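Putative uncharacterized protein (PDB 4XRI) probably ferries protein cargo into the nucleus as an importin-beta transport receptor, a flexible helical-repeat protein thought to bind a small GTPase. Local coordinates at residues Leu140-Ala148 with Ser159-Cys167; Leu706-Gln716 with Tyr759-Ala770. The protein carries 2 engineered substitutions. All coordinates share one frame; numbering follows the deposited sequence.

Importin beta is an all-helical solenoid, and the two contacts sample it at well-separated points, their centres about 49 Å apart and their nearest atoms about 30 Å. Interaction 1 comes first along the chain and joins consecutive helices, 140-150 and 153-168, which pack side by side in a roughly antiparallel sense. Interaction 2 follows much later and joins helices 711-725 and 754-780, which run almost parallel where they meet, with helix 730-743 between them in sequence. They share no helix and do not touch. One thus represents packing between sequence neighbours, the other packing between next-but-one helices; repeated many times, such local contacts build a long superhelix that is known to be highly flexible.

Interaction 1 (Leu140-Ala148 with Ser159-Cys167); sequences LMHALVRNA and SLTAIGFIC. Engineered in segment 140-148: Ala-148 (natural residue Val).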
ATOM      1  N   LEU A 140      22.436  21.140 -26.905  1.00 41.30           N
ATOM      2  CA  LEU A 140      22.198  21.185 -25.463  1.00 42.34           C
ATOM      3  C   LEU A 140      23.202  20.423 -24.594  1.00 41.80           C
ATOM      4  O   LEU A 140      23.881  21.025 -23.761  1.00 38.91           O
ATOM      5  CB  LEU A 140      20.797  20.663 -25.153  1.00 41.11           C
ATOM      6  CG  LEU A 140      20.470  20.680 -23.660  1.00 39.63           C
ATOM      7  CD1 LEU A 140      20.583  22.093 -23.105  1.00 36.81           C
ATOM      8  CD2 LEU A 140      19.091  20.106 -23.398  1.00 39.05           C
ATOM      9  N   MET A 141      23.282  19.107 -24.768  1.00 43.22           N
ATOM     10  CA  MET A 141      24.079  18.277 -23.867  1.00 45.20           C
ATOM     11  C   MET A 141      25.565  18.628 -23.919  1.00 41.07           C
ATOM     12  O   MET A 141      26.257  18.560 -22.904  1.00 40.62           O
ATOM     13  CB  MET A 141      23.880  16.792 -24.185  1.00 45.92           C
ATOM     14  CG  MET A 141      22.447  16.292 -23.990  1.00 44.80           C
ATOM     15  SD  MET A 141      21.661  16.852 -22.459  1.00 43.97           S
ATOM     16  CE  MET A 141      22.711  16.105 -21.215  1.00 44.58           C
ATOM     17  N   HIS A 142      26.049  19.006 -25.098  1.00 42.97           N
ATOM     18  CA  HIS A 142      27.430  19.453 -25.244  1.00 42.36           C
ATOM     19  C   HIS A 142      27.651  20.735 -24.447  1.00 36.00           C
ATOM     20  O   HIS A 142      28.681  20.902 -23.795  1.00 46.05           O
ATOM     21  CB  HIS A 142      27.780  19.673 -26.718  1.00 47.55           C
ATOM     22  CG  HIS A 142      29.211  20.051 -26.950  1.00 59.02           C
ATOM     23  ND1 HIS A 142      30.234  19.129 -26.950  1.00 64.04           N
ATOM     24  CD2 HIS A 142      29.786  21.254 -27.187  1.00 60.68           C
ATOM     25  CE1 HIS A 142      31.380  19.747 -27.179  1.00 62.03           C
ATOM     26  NE2 HIS A 142      31.137  21.036 -27.324  1.00 59.46           N
ATOM     27  N   ALA A 143      26.671  21.630 -24.500  1.00 38.00           N
ATOM     28  CA  ALA A 143      26.745  22.901 -23.792  1.00 46.62           C
ATOM     29  C   ALA A 143      26.704  22.687 -22.282  1.00 43.29           C
ATOM     30  O   ALA A 143      27.441  23.333 -21.537  1.00 41.47           O
ATOM     31  CB  ALA A 143      25.615  23.820 -24.231  1.00 35.60           C
ATOM     32  N   LEU A 144      25.840  21.778 -21.839  1.00 40.86           N
ATOM     33  CA  LEU A 144      25.707  21.471 -20.419  1.00 35.64           C
ATOM     34  C   LEU A 144      26.977  20.838 -19.858  1.00 34.81           C
ATOM     35  O   LEU A 144      27.433  21.197 -18.775  1.00 39.70           O
ATOM     36  CB  LEU A 144      24.515  20.541 -20.180  1.00 38.11           C
ATOM     37  CG  LEU A 144      23.119  21.120 -20.425  1.00 35.94           C
ATOM     38  CD1 LEU A 144      22.054  20.059 -20.180  1.00 34.47           C
ATOM     39  CD2 LEU A 144      22.883  22.338 -19.545  1.00 33.44           C
ATOM     40  N   VAL A 145      27.535  19.888 -20.600  1.00 34.19           N
ATOM     41  CA  VAL A 145      28.773  19.228 -20.198  1.00 36.84           C
ATOM     42  C   VAL A 145      29.922  20.231 -20.162  1.00 43.30           C
ATOM     43  O   VAL A 145      30.758  20.206 -19.258  1.00 41.82           O
ATOM     44  CB  VAL A 145      29.131  18.062 -21.150  1.00 39.63           C
ATOM     45  CG1 VAL A 145      30.553  17.584 -20.912  1.00 39.40           C
ATOM     46  CG2 VAL A 145      28.147  16.916 -20.980  1.00 41.74           C
ATOM     47  N   ARG A 146      29.943  21.124 -21.145  1.00 42.53           N
ATOM     48  CA  ARG A 146      30.966  22.161 -21.215  1.00 44.86           C
ATOM     49  C   ARG A 146      30.839  23.103 -20.020  1.00 38.60           C
ATOM     50  O   ARG A 146      31.827  23.416 -19.354  1.00 40.55           O
ATOM     51  CB  ARG A 146      30.855  22.936 -22.531  1.00 44.36           C
ATOM     52  CG  ARG A 146      32.029  23.853 -22.824  1.00 63.60           C
ATOM     53  CD  ARG A 146      31.845  24.542 -24.167  1.00 78.39           C
ATOM     54  NE  ARG A 146      32.781  25.646 -24.361  1.00 92.24           N
ATOM     55  CZ  ARG A 146      33.892  25.574 -25.090  1.00 97.29           C
ATOM     56  NH1 ARG A 146      34.678  26.634 -25.208  1.00 97.10           N
ATOM     57  NH2 ARG A 146      34.215  24.444 -25.704  1.00100.88           N
ATOM     58  N   ASN A 147      29.613  23.545 -19.750  1.00 36.58           N
ATOM     59  CA  ASN A 147      29.333  24.386 -18.591  1.00 37.39           C
ATOM     60  C   ASN A 147      29.760  23.723 -17.286  1.00 39.22           C
ATOM     61  O   ASN A 147      30.346  24.363 -16.415  1.00 39.15           O
ATOM     62  CB  ASN A 147      27.844  24.730 -18.514  1.00 44.31           C
ATOM     63  CG  ASN A 147      27.387  25.634 -19.638  1.00 48.77           C
ATOM     64  OD1 ASN A 147      28.195  26.131 -20.420  1.00 46.62           O
ATOM     65  ND2 ASN A 147      26.081  25.863 -19.714  1.00 49.71           N
ATOM     66  N   ALA A 148      29.456  22.433 -17.163  1.00 40.39           N
ATOM     67  CA  ALA A 148      29.740  21.675 -15.947  1.00 40.01           C
ATOM     68  C   ALA A 148      31.235  21.569 -15.680  1.00 44.13           C
ATOM     69  O   ALA A 148      31.662  21.392 -14.541  1.00 47.12           O
ATOM     70  CB  ALA A 148      29.122  20.286 -16.039  1.00 40.29           C
ATOM     71  N   SER A 159      24.175  23.633 -14.178  1.00 34.15           N
ATOM     72  CA  SER A 159      24.294  22.769 -15.347  1.00 35.31           C
ATOM     73  C   SER A 159      24.401  21.311 -14.927  1.00 37.61           C
ATOM     74  O   SER A 159      23.860  20.426 -15.588  1.00 35.61           O
ATOM     75  CB  SER A 159      25.498  23.167 -16.198  1.00 40.90           C
ATOM     76  OG  SER A 159      25.369  24.507 -16.635  1.00 37.15           O
ATOM     77  N   LEU A 160      25.107  21.069 -13.828  1.00 36.47           N
ATOM     78  CA  LEU A 160      25.157  19.739 -13.236  1.00 43.43           C
ATOM     79  C   LEU A 160      23.758  19.308 -12.824  1.00 37.94           C
ATOM     80  O   LEU A 160      23.350  18.169 -13.046  1.00 41.07           O
ATOM     81  CB  LEU A 160      26.100  19.718 -12.031  1.00 39.29           C
ATOM     82  CG  LEU A 160      27.592  19.718 -12.357  1.00 41.25           C
ATOM     83  CD1 LEU A 160      28.407  20.030 -11.115  1.00 39.12           C
ATOM     84  CD2 LEU A 160      27.995  18.374 -12.945  1.00 44.09           C
ATOM     85  N   THR A 161      23.025  20.246 -12.233  1.00 36.34           N
ATOM     86  CA  THR A 161      21.657  20.011 -11.793  1.00 37.95           C
ATOM     87  C   THR A 161      20.738  19.699 -12.974  1.00 43.17           C
ATOM     88  O   THR A 161      19.877  18.820 -12.891  1.00 43.54           O
ATOM     89  CB  THR A 161      21.117  21.233 -11.023  1.00 33.88           C
ATOM     90  OG1 THR A 161      21.906  21.444  -9.845  1.00 41.57           O
ATOM     91  CG2 THR A 161      19.677  21.018 -10.616  1.00 33.03           C
ATOM     92  N   ALA A 162      20.937  20.417 -14.075  1.00 38.02           N
ATOM     93  CA  ALA A 162      20.144  20.210 -15.283  1.00 38.36           C
ATOM     94  C   ALA A 162      20.443  18.850 -15.903  1.00 35.56           C
ATOM     95  O   ALA A 162      19.536  18.142 -16.343  1.00 40.18           O
ATOM     96  CB  ALA A 162      20.406  21.323 -16.290  1.00 37.65           C
ATOM     97  N   ILE A 163      21.724  18.494 -15.928  1.00 37.11           N
ATOM     98  CA  ILE A 163      22.163  17.191 -16.414  1.00 35.86           C
ATOM     99  C   ILE A 163      21.509  16.063 -15.618  1.00 36.98           C
ATOM    100  O   ILE A 163      21.034  15.077 -16.186  1.00 36.98           O
ATOM    101  CB  ILE A 163      23.699  17.060 -16.342  1.00 41.04           C
ATOM    102  CG1 ILE A 163      24.355  17.899 -17.444  1.00 38.10           C
ATOM    103  CG2 ILE A 163      24.123  15.607 -16.462  1.00 47.30           C
ATOM    104  CD1 ILE A 163      25.864  17.989 -17.321  1.00 38.32           C
ATOM    105  N   GLY A 164      21.476  16.225 -14.300  1.00 34.74           N
ATOM    106  CA  GLY A 164      20.867  15.247 -13.419  1.00 44.29           C
ATOM    107  C   GLY A 164      19.376  15.099 -13.662  1.00 44.98           C
ATOM    108  O   GLY A 164      18.852  13.987 -13.693  1.00 41.32           O
ATOM    109  N   PHE A 165      18.698  16.232 -13.834  1.00 40.56           N
ATOM    110  CA  PHE A 165      17.263  16.253 -14.116  1.00 41.74           C
ATOM    111  C   PHE A 165      16.938  15.499 -15.397  1.00 38.11           C
ATOM    112  O   PHE A 165      15.971  14.739 -15.459  1.00 46.69           O
ATOM    113  CB  PHE A 165      16.753  17.695 -14.229  1.00 40.58           C
ATOM    114  CG  PHE A 165      16.679  18.423 -12.918  1.00 47.88           C
ATOM    115  CD1 PHE A 165      16.885  17.755 -11.723  1.00 51.59           C
ATOM    116  CD2 PHE A 165      16.387  19.776 -12.882  1.00 37.77           C
ATOM    117  CE1 PHE A 165      16.810  18.424 -10.519  1.00 51.14           C
ATOM    118  CE2 PHE A 165      16.306  20.450 -11.680  1.00 42.78           C
ATOM    119  CZ  PHE A 165      16.518  19.773 -10.495  1.00 51.35           C
ATOM    120  N   ILE A 166      17.758  15.721 -16.417  1.00 39.74           N
ATOM    121  CA  ILE A 166      17.571  15.097 -17.718  1.00 38.07           C
ATOM    122  C   ILE A 166      17.858  13.596 -17.664  1.00 43.37           C
ATOM    123  O   ILE A 166      17.101  12.790 -18.207  1.00 41.86           O
ATOM    124  CB  ILE A 166      18.469  15.764 -18.776  1.00 36.49           C
ATOM    125  CG1 ILE A 166      17.976  17.185 -19.060  1.00 35.63           C
ATOM    126  CG2 ILE A 166      18.494  14.950 -20.058  1.00 36.70           C
ATOM    127  CD1 ILE A 166      18.913  18.004 -19.922  1.00 36.35           C
ATOM    128  N   CYS A 167      18.941  13.222 -16.987  1.00 40.81           N
ATOM    129  CA  CYS A 167      19.355  11.823 -16.923  1.00 44.04           C
ATOM    130  C   CYS A 167      18.455  10.968 -16.032  1.00 44.90           C
ATOM    131  O   CYS A 167      18.360   9.759 -16.226  1.00 45.57           O
ATOM    132  CB  CYS A 167      20.804  11.722 -16.438  1.00 43.12           C
ATOM    133  SG  CYS A 167      22.034  12.146 -17.692  1.00 47.20           S
TER
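Leu-144 CG and Ile-163 CG1 both stand anti to the carbonyl carbon of their own residue (chi1 -68° for Leu-144), and in this setting the two side chains slide past each other in opposite directions, Leu-144 CB lying 3.8 Å from Ile-163 CG1. Ile-166, with CG1 placed the same way, meets Leu-144 tip to tip, its CD1 3.8 Å from Leu-144 CD1. Met-141, bent at chi2 and chi3, brings SD within 3.9 Å of the same Ile-166 CD1, and Leu-140 CD2 reaches that methyl too. The result is knobs-into-holes packing: Leu-144 enters the hole made by Ser-159, Ala-162, Ile-163 and Ile-166. It joins two successive helices of the HEAT-repeat solenoid; over residues 140-148 and 159-167 the axes approach to 8.9 Å at 137°, and helix 182-193 packs against Met-141, Val-145 and Ile-163. Shortening Ile-163 to an alanine removes CG1 and CD1 and would probably open a gap beside Leu-144, with Val-145 and Ala-148 losing a partner. At the end nearest the turn, the engineered Ala-148 (valine in nature) sets CB 3.8 Å from Leu-160 CD2. Polar contact is slight here. Asn-147 ND2 gives Ser-159 OG a weak, bent bond of 3.4 Å, while the hydroxyl is also hydrogen-bonded to the carbonyl of Gln-155 in its own helix.

Interaction 2 (Leu706-Gln716 with Tyr759-Ala770); sequences LANQFKPAILQ and YVISLREGIMDA
Two helices of the solenoid, 711-725 and 754-780, meet here nearly parallel: over residues 711-716 and 759-770 the axes come within 7.2 Å at 14°, and the turn leading into the first helix is part of the contact. Tyr-759 reaches that turn with CG anti to its own backbone nitrogen (chi1 174°). Its OH donates a very short bond, 2.5 Å, to Asn-708 O, which lies at the ring edge near the plane, while Ala-707 CB sits over one face in a CH-pi contact. Asn-708 OD1 in turn caps Phe-710 N at 2.9 Å. Pro-712 lies across the tyrosine at about a right angle, CG 3.7 Å from CE2 of Tyr-759. Further along, Leu-715 CD1 touches both Leu-763 CD1, at 3.6 Å, and CG1 of Ile-767, whose side chain lies alongside. The backbones come close at Gly-766, whose CA makes a CA-H...O contact of 3.6 Å with Pro-712 O; a CB on Gly-766 would clash with that oxygen. At the rim, one water donates to both Gln-716 OE1 and Asp-769 OD2. The chemistry is thus divided: apolar side chains and a bare glycine permit the close approach, while the tyrosine hydroxyl probably helps hold the turn through a backbone carbonyl.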
ATOM      1  N   LEU A 706     -13.146   0.833 -20.039  1.00 51.90           N
ATOM      2  CA  LEU A 706     -12.964  -0.575 -20.402  1.00 50.93           C
ATOM      3  C   LEU A 706     -12.730  -1.446 -19.177  1.00 46.38           C
ATOM      4  O   LEU A 706     -13.461  -2.405 -18.944  1.00 45.11           O
ATOM      5  CB  LEU A 706     -11.800  -0.753 -21.384  1.00 48.96           C
ATOM      6  CG  LEU A 706     -11.515  -2.229 -21.699  1.00 54.09           C
ATOM      7  CD1 LEU A 706     -12.425  -2.733 -22.807  1.00 47.22           C
ATOM      8  CD2 LEU A 706     -10.045  -2.485 -22.022  1.00 61.82           C
ATOM      9  N   ALA A 707     -11.713  -1.104 -18.399  1.00 48.43           N
ATOM     10  CA  ALA A 707     -11.413  -1.829 -17.180  1.00 42.80           C
ATOM     11  C   ALA A 707     -12.265  -1.342 -16.011  1.00 43.64           C
ATOM     12  O   ALA A 707     -11.726  -0.979 -14.961  1.00 49.92           O
ATOM     13  CB  ALA A 707      -9.922  -1.704 -16.851  1.00 45.95           C
ATOM     14  N   ASN A 708     -13.585  -1.347 -16.210  1.00 43.19           N
ATOM     15  CA  ASN A 708     -14.567  -1.104 -15.151  1.00 41.37           C
ATOM     16  C   ASN A 708     -14.184  -1.779 -13.847  1.00 42.41           C
ATOM     17  O   ASN A 708     -14.123  -3.011 -13.779  1.00 40.20           O
ATOM     18  CB  ASN A 708     -15.955  -1.590 -15.609  1.00 43.31           C
ATOM     19  CG  ASN A 708     -17.098  -1.122 -14.699  1.00 42.93           C
ATOM     20  OD1 ASN A 708     -16.921  -0.854 -13.511  1.00 41.42           O
ATOM     21  ND2 ASN A 708     -18.286  -1.028 -15.272  1.00 48.42           N
ATOM     22  N   GLN A 709     -13.947  -0.967 -12.819  1.00 41.22           N
ATOM     23  CA  GLN A 709     -13.473  -1.475 -11.543  1.00 34.00           C
ATOM     24  C   GLN A 709     -14.494  -2.380 -10.856  1.00 37.40           C
ATOM     25  O   GLN A 709     -14.134  -3.206 -10.016  1.00 37.58           O
ATOM     26  CB  GLN A 709     -13.103  -0.313 -10.619  1.00 34.37           C
ATOM     27  CG  GLN A 709     -14.292   0.463 -10.066  1.00 43.23           C
ATOM     28  CD  GLN A 709     -13.877   1.664  -9.243  1.00 54.63           C
ATOM     29  OE1 GLN A 709     -13.516   1.538  -8.073  1.00 58.60           O
ATOM     30  NE2 GLN A 709     -13.922   2.839  -9.855  1.00 46.01           N
ATOM     31  N   PHE A 710     -15.763  -2.229 -11.216  1.00 38.71           N
ATOM     32  CA  PHE A 710     -16.827  -2.981 -10.566  1.00 42.71           C
ATOM     33  C   PHE A 710     -17.117  -4.310 -11.257  1.00 44.61           C
ATOM     34  O   PHE A 710     -17.764  -5.182 -10.677  1.00 39.76           O
ATOM     35  CB  PHE A 710     -18.117  -2.153 -10.511  1.00 41.32           C
ATOM     36  CG  PHE A 710     -17.956  -0.813  -9.853  1.00 40.97           C
ATOM     37  CD1 PHE A 710     -17.745  -0.715  -8.488  1.00 39.77           C
ATOM     38  CD2 PHE A 710     -18.031   0.349 -10.601  1.00 44.48           C
ATOM     39  CE1 PHE A 710     -17.599   0.519  -7.883  1.00 48.46           C
ATOM     40  CE2 PHE A 710     -17.889   1.587 -10.001  1.00 48.35           C
ATOM     41  CZ  PHE A 710     -17.674   1.670  -8.641  1.00 47.68           C
ATOM     42  N   LYS A 711     -16.638  -4.464 -12.487  1.00 41.13           N
ATOM     43  CA  LYS A 711     -17.013  -5.615 -13.310  1.00 37.55           C
ATOM     44  C   LYS A 711     -16.677  -6.995 -12.707  1.00 33.15           C
ATOM     45  O   LYS A 711     -17.523  -7.882 -12.738  1.00 37.41           O
ATOM     46  CB  LYS A 711     -16.377  -5.509 -14.695  1.00 37.73           C
ATOM     47  CG  LYS A 711     -16.886  -6.565 -15.677  1.00 44.56           C
ATOM     48  CD  LYS A 711     -16.299  -6.401 -17.073  1.00 47.61           C
ATOM     49  CE  LYS A 711     -16.915  -5.223 -17.801  1.00 45.49           C
ATOM     50  NZ  LYS A 711     -16.435  -5.135 -19.203  1.00 51.45           N
ATOM     51  N   PRO A 712     -15.460  -7.184 -12.145  1.00 40.13           N
ATOM     52  CA  PRO A 712     -15.175  -8.509 -11.569  1.00 35.78           C
ATOM     53  C   PRO A 712     -16.186  -8.955 -10.514  1.00 41.58           C
ATOM     54  O   PRO A 712     -16.627 -10.105 -10.542  1.00 43.87           O
ATOM     55  CB  PRO A 712     -13.786  -8.325 -10.941  1.00 36.86           C
ATOM     56  CG  PRO A 712     -13.148  -7.266 -11.761  1.00 31.92           C
ATOM     57  CD  PRO A 712     -14.264  -6.322 -12.110  1.00 34.11           C
ATOM     58  N   ALA A 713     -16.553  -8.058  -9.606  1.00 38.64           N
ATOM     59  CA  ALA A 713     -17.516  -8.384  -8.557  1.00 42.79           C
ATOM     60  C   ALA A 713     -18.925  -8.531  -9.129  1.00 37.00           C
ATOM     61  O   ALA A 713     -19.731  -9.315  -8.628  1.00 32.44           O
ATOM     62  CB  ALA A 713     -17.494  -7.327  -7.472  1.00 37.93           C
ATOM     63  N   ILE A 714     -19.215  -7.774 -10.182  1.00 35.57           N
ATOM     64  CA  ILE A 714     -20.522  -7.830 -10.835  1.00 38.37           C
ATOM     65  C   ILE A 714     -20.740  -9.183 -11.515  1.00 37.20           C
ATOM     66  O   ILE A 714     -21.840  -9.743 -11.482  1.00 39.19           O
ATOM     67  CB  ILE A 714     -20.675  -6.695 -11.870  1.00 34.45           C
ATOM     68  CG1 ILE A 714     -20.871  -5.356 -11.158  1.00 33.04           C
ATOM     69  CG2 ILE A 714     -21.842  -6.956 -12.809  1.00 32.08           C
ATOM     70  CD1 ILE A 714     -20.900  -4.169 -12.095  1.00 36.85           C
ATOM     71  N   LEU A 715     -19.678  -9.713 -12.115  1.00 29.44           N
ATOM     72  CA  LEU A 715     -19.748 -11.014 -12.771  1.00 36.02           C
ATOM     73  C   LEU A 715     -19.911 -12.128 -11.748  1.00 38.37           C
ATOM     74  O   LEU A 715     -20.699 -13.051 -11.945  1.00 35.06           O
ATOM     75  CB  LEU A 715     -18.504 -11.258 -13.623  1.00 36.20           C
ATOM     76  CG  LEU A 715     -18.246 -10.208 -14.705  1.00 39.61           C
ATOM     77  CD1 LEU A 715     -17.086 -10.628 -15.584  1.00 38.31           C
ATOM     78  CD2 LEU A 715     -19.502  -9.955 -15.535  1.00 36.00           C
ATOM     79  N   GLN A 716     -19.160 -12.031 -10.653  1.00 33.46           N
ATOM     80  CA  GLN A 716     -19.308 -12.958  -9.535  1.00 33.33           C
ATOM     81  C   GLN A 716     -20.746 -12.920  -9.040  1.00 30.85           C
ATOM     82  O   GLN A 716     -21.336 -13.948  -8.704  1.00 36.14           O
ATOM     83  CB  GLN A 716     -18.343 -12.610  -8.395  1.00 38.45           C
ATOM     84  CG  GLN A 716     -18.562 -13.430  -7.137  1.00 43.02           C
ATOM     85  CD  GLN A 716     -17.749 -12.923  -5.953  1.00 54.99           C
ATOM     86  OE1 GLN A 716     -16.644 -12.398  -6.111  1.00 53.76           O
ATOM     87  NE2 GLN A 716     -18.302 -13.078  -4.757  1.00 58.29           N
ATOM     88  N   TYR A 759      -6.012  -7.067 -12.272  1.00 44.64           N
ATOM     89  CA  TYR A 759      -7.404  -6.797 -12.615  1.00 43.93           C
ATOM     90  C   TYR A 759      -8.000  -7.916 -13.465  1.00 50.45           C
ATOM     91  O   TYR A 759      -9.132  -8.346 -13.237  1.00 46.89           O
ATOM     92  CB  TYR A 759      -7.537  -5.465 -13.353  1.00 43.33           C
ATOM     93  CG  TYR A 759      -8.941  -5.210 -13.858  1.00 41.94           C
ATOM     94  CD1 TYR A 759      -9.273  -5.425 -15.191  1.00 40.83           C
ATOM     95  CD2 TYR A 759      -9.940  -4.773 -12.997  1.00 38.59           C
ATOM     96  CE1 TYR A 759     -10.557  -5.204 -15.653  1.00 44.39           C
ATOM     97  CE2 TYR A 759     -11.226  -4.546 -13.451  1.00 41.22           C
ATOM     98  CZ  TYR A 759     -11.527  -4.763 -14.779  1.00 37.93           C
ATOM     99  OH  TYR A 759     -12.805  -4.540 -15.234  1.00 35.50           O
ATOM    100  N   VAL A 760      -7.229  -8.384 -14.440  1.00 46.33           N
ATOM    101  CA  VAL A 760      -7.686  -9.422 -15.357  1.00 47.81           C
ATOM    102  C   VAL A 760      -7.807 -10.772 -14.649  1.00 42.29           C
ATOM    103  O   VAL A 760      -8.732 -11.541 -14.915  1.00 35.98           O
ATOM    104  CB  VAL A 760      -6.739  -9.546 -16.571  1.00 49.90           C
ATOM    105  CG1 VAL A 760      -7.059 -10.786 -17.395  1.00 51.36           C
ATOM    106  CG2 VAL A 760      -6.825  -8.292 -17.432  1.00 42.62           C
ATOM    107  N   ILE A 761      -6.874 -11.054 -13.744  1.00 41.57           N
ATOM    108  CA  ILE A 761      -6.967 -12.252 -12.916  1.00 45.47           C
ATOM    109  C   ILE A 761      -8.247 -12.206 -12.089  1.00 39.09           C
ATOM    110  O   ILE A 761      -8.998 -13.178 -12.026  1.00 38.94           O
ATOM    111  CB  ILE A 761      -5.760 -12.400 -11.973  1.00 45.46           C
ATOM    112  CG1 ILE A 761      -4.492 -12.721 -12.764  1.00 46.06           C
ATOM    113  CG2 ILE A 761      -6.019 -13.492 -10.943  1.00 37.67           C
ATOM    114  CD1 ILE A 761      -3.268 -12.880 -11.890  1.00 54.30           C
ATOM    115  N   SER A 762      -8.493 -11.058 -11.470  1.00 37.80           N
ATOM    116  CA  SER A 762      -9.703 -10.858 -10.687  1.00 44.74           C
ATOM    117  C   SER A 762     -10.950 -10.957 -11.560  1.00 44.52           C
ATOM    118  O   SER A 762     -11.952 -11.551 -11.159  1.00 35.85           O
ATOM    119  CB  SER A 762      -9.667  -9.501  -9.985  1.00 48.47           C
ATOM    120  OG  SER A 762     -10.889  -9.247  -9.317  1.00 60.74           O
ATOM    121  N   LEU A 763     -10.883 -10.359 -12.745  1.00 38.35           N
ATOM    122  CA  LEU A 763     -12.002 -10.365 -13.678  1.00 38.07           C
ATOM    123  C   LEU A 763     -12.380 -11.787 -14.074  1.00 37.41           C
ATOM    124  O   LEU A 763     -13.557 -12.153 -14.084  1.00 36.74           O
ATOM    125  CB  LEU A 763     -11.659  -9.549 -14.927  1.00 38.74           C
ATOM    126  CG  LEU A 763     -12.723  -9.480 -16.023  1.00 39.06           C
ATOM    127  CD1 LEU A 763     -13.957  -8.760 -15.518  1.00 37.40           C
ATOM    128  CD2 LEU A 763     -12.164  -8.789 -17.255  1.00 35.89           C
ATOM    129  N   ARG A 764     -11.370 -12.587 -14.392  1.00 37.82           N
ATOM    130  CA  ARG A 764     -11.590 -13.950 -14.859  1.00 40.01           C
ATOM    131  C   ARG A 764     -12.044 -14.866 -13.730  1.00 37.59           C
ATOM    132  O   ARG A 764     -12.699 -15.879 -13.971  1.00 35.41           O
ATOM    133  CB  ARG A 764     -10.325 -14.489 -15.522  1.00 40.95           C
ATOM    134  CG  ARG A 764     -10.020 -13.788 -16.841  1.00 35.40           C
ATOM    135  CD  ARG A 764      -8.835 -14.395 -17.569  1.00 38.54           C
ATOM    136  NE  ARG A 764      -8.816 -13.969 -18.967  1.00 40.50           N
ATOM    137  CZ  ARG A 764      -8.065 -14.525 -19.913  1.00 46.22           C
ATOM    138  NH1 ARG A 764      -8.125 -14.075 -21.159  1.00 49.88           N
ATOM    139  NH2 ARG A 764      -7.259 -15.532 -19.612  1.00 49.38           N
ATOM    140  N   GLU A 765     -11.698 -14.504 -12.498  1.00 41.33           N
ATOM    141  CA  GLU A 765     -12.295 -15.143 -11.331  1.00 46.75           C
ATOM    142  C   GLU A 765     -13.799 -14.916 -11.373  1.00 38.72           C
ATOM    143  O   GLU A 765     -14.589 -15.841 -11.176  1.00 37.06           O
ATOM    144  CB  GLU A 765     -11.711 -14.588 -10.028  1.00 44.20           C
ATOM    145  CG  GLU A 765     -10.308 -15.060  -9.706  1.00 51.23           C
ATOM    146  CD  GLU A 765      -9.797 -14.481  -8.400  1.00 55.57           C
ATOM    147  OE1 GLU A 765     -10.631 -14.072  -7.563  1.00 54.37           O
ATOM    148  OE2 GLU A 765      -8.563 -14.425  -8.213  1.00 60.95           O
ATOM    149  N   GLY A 766     -14.178 -13.669 -11.640  1.00 38.73           N
ATOM    150  CA  GLY A 766     -15.570 -13.282 -11.754  1.00 36.02           C
ATOM    151  C   GLY A 766     -16.284 -14.019 -12.868  1.00 35.59           C
ATOM    152  O   GLY A 766     -17.373 -14.552 -12.658  1.00 31.60           O
ATOM    153  N   ILE A 767     -15.671 -14.055 -14.048  1.00 37.78           N
ATOM    154  CA  ILE A 767     -16.252 -14.751 -15.194  1.00 35.17           C
ATOM    155  C   ILE A 767     -16.510 -16.220 -14.883  1.00 38.29           C
ATOM    156  O   ILE A 767     -17.589 -16.747 -15.154  1.00 34.71           O
ATOM    157  CB  ILE A 767     -15.347 -14.682 -16.439  1.00 35.11           C
ATOM    158  CG1 ILE A 767     -15.009 -13.235 -16.797  1.00 35.82           C
ATOM    159  CG2 ILE A 767     -16.026 -15.370 -17.608  1.00 41.75           C
ATOM    160  CD1 ILE A 767     -14.028 -13.109 -17.946  1.00 33.98           C
ATOM    161  N   MET A 768     -15.509 -16.872 -14.303  1.00 35.99           N
ATOM    162  CA  MET A 768     -15.599 -18.293 -13.988  1.00 34.42           C
ATOM    163  C   MET A 768     -16.682 -18.566 -12.950  1.00 33.98           C
ATOM    164  O   MET A 768     -17.413 -19.549 -13.050  1.00 38.55           O
ATOM    165  CB  MET A 768     -14.250 -18.811 -13.493  1.00 36.59           C
ATOM    166  CG  MET A 768     -14.011 -20.279 -13.776  1.00 40.72           C
ATOM    167  SD  MET A 768     -14.214 -20.693 -15.515  1.00 55.40           S
ATOM    168  CE  MET A 768     -13.106 -19.523 -16.281  1.00 54.79           C
ATOM    169  N   ASP A 769     -16.784 -17.686 -11.958  1.00 35.05           N
ATOM    170  CA  ASP A 769     -17.852 -17.775 -10.969  1.00 35.45           C
ATOM    171  C   ASP A 769     -19.208 -17.646 -11.652  1.00 33.18           C
ATOM    172  O   ASP A 769     -20.145 -18.378 -11.333  1.00 37.03           O
ATOM    173  CB  ASP A 769     -17.697 -16.696  -9.893  1.00 40.06           C
ATOM    174  CG  ASP A 769     -16.485 -16.921  -9.010  1.00 44.98           C
ATOM    175  OD1 ASP A 769     -15.949 -18.049  -8.999  1.00 45.52           O
ATOM    176  OD2 ASP A 769     -16.075 -15.968  -8.317  1.00 51.76           O
ATOM    177  N   ALA A 770     -19.300 -16.708 -12.590  1.00 34.01           N
ATOM    178  CA  ALA A 770     -20.527 -16.471 -13.339  1.00 36.59           C
ATOM    179  C   ALA A 770     -20.946 -17.723 -14.098  1.00 35.11           C
ATOM    180  O   ALA A 770     -22.074 -18.193 -13.950  1.00 32.19           O
ATOM    181  CB  ALA A 770     -20.353 -15.300 -14.296  1.00 25.53           C
TER
HETATM  182  O   HOH W   1     -14.871 -13.490  -7.710  1.00 55.06           O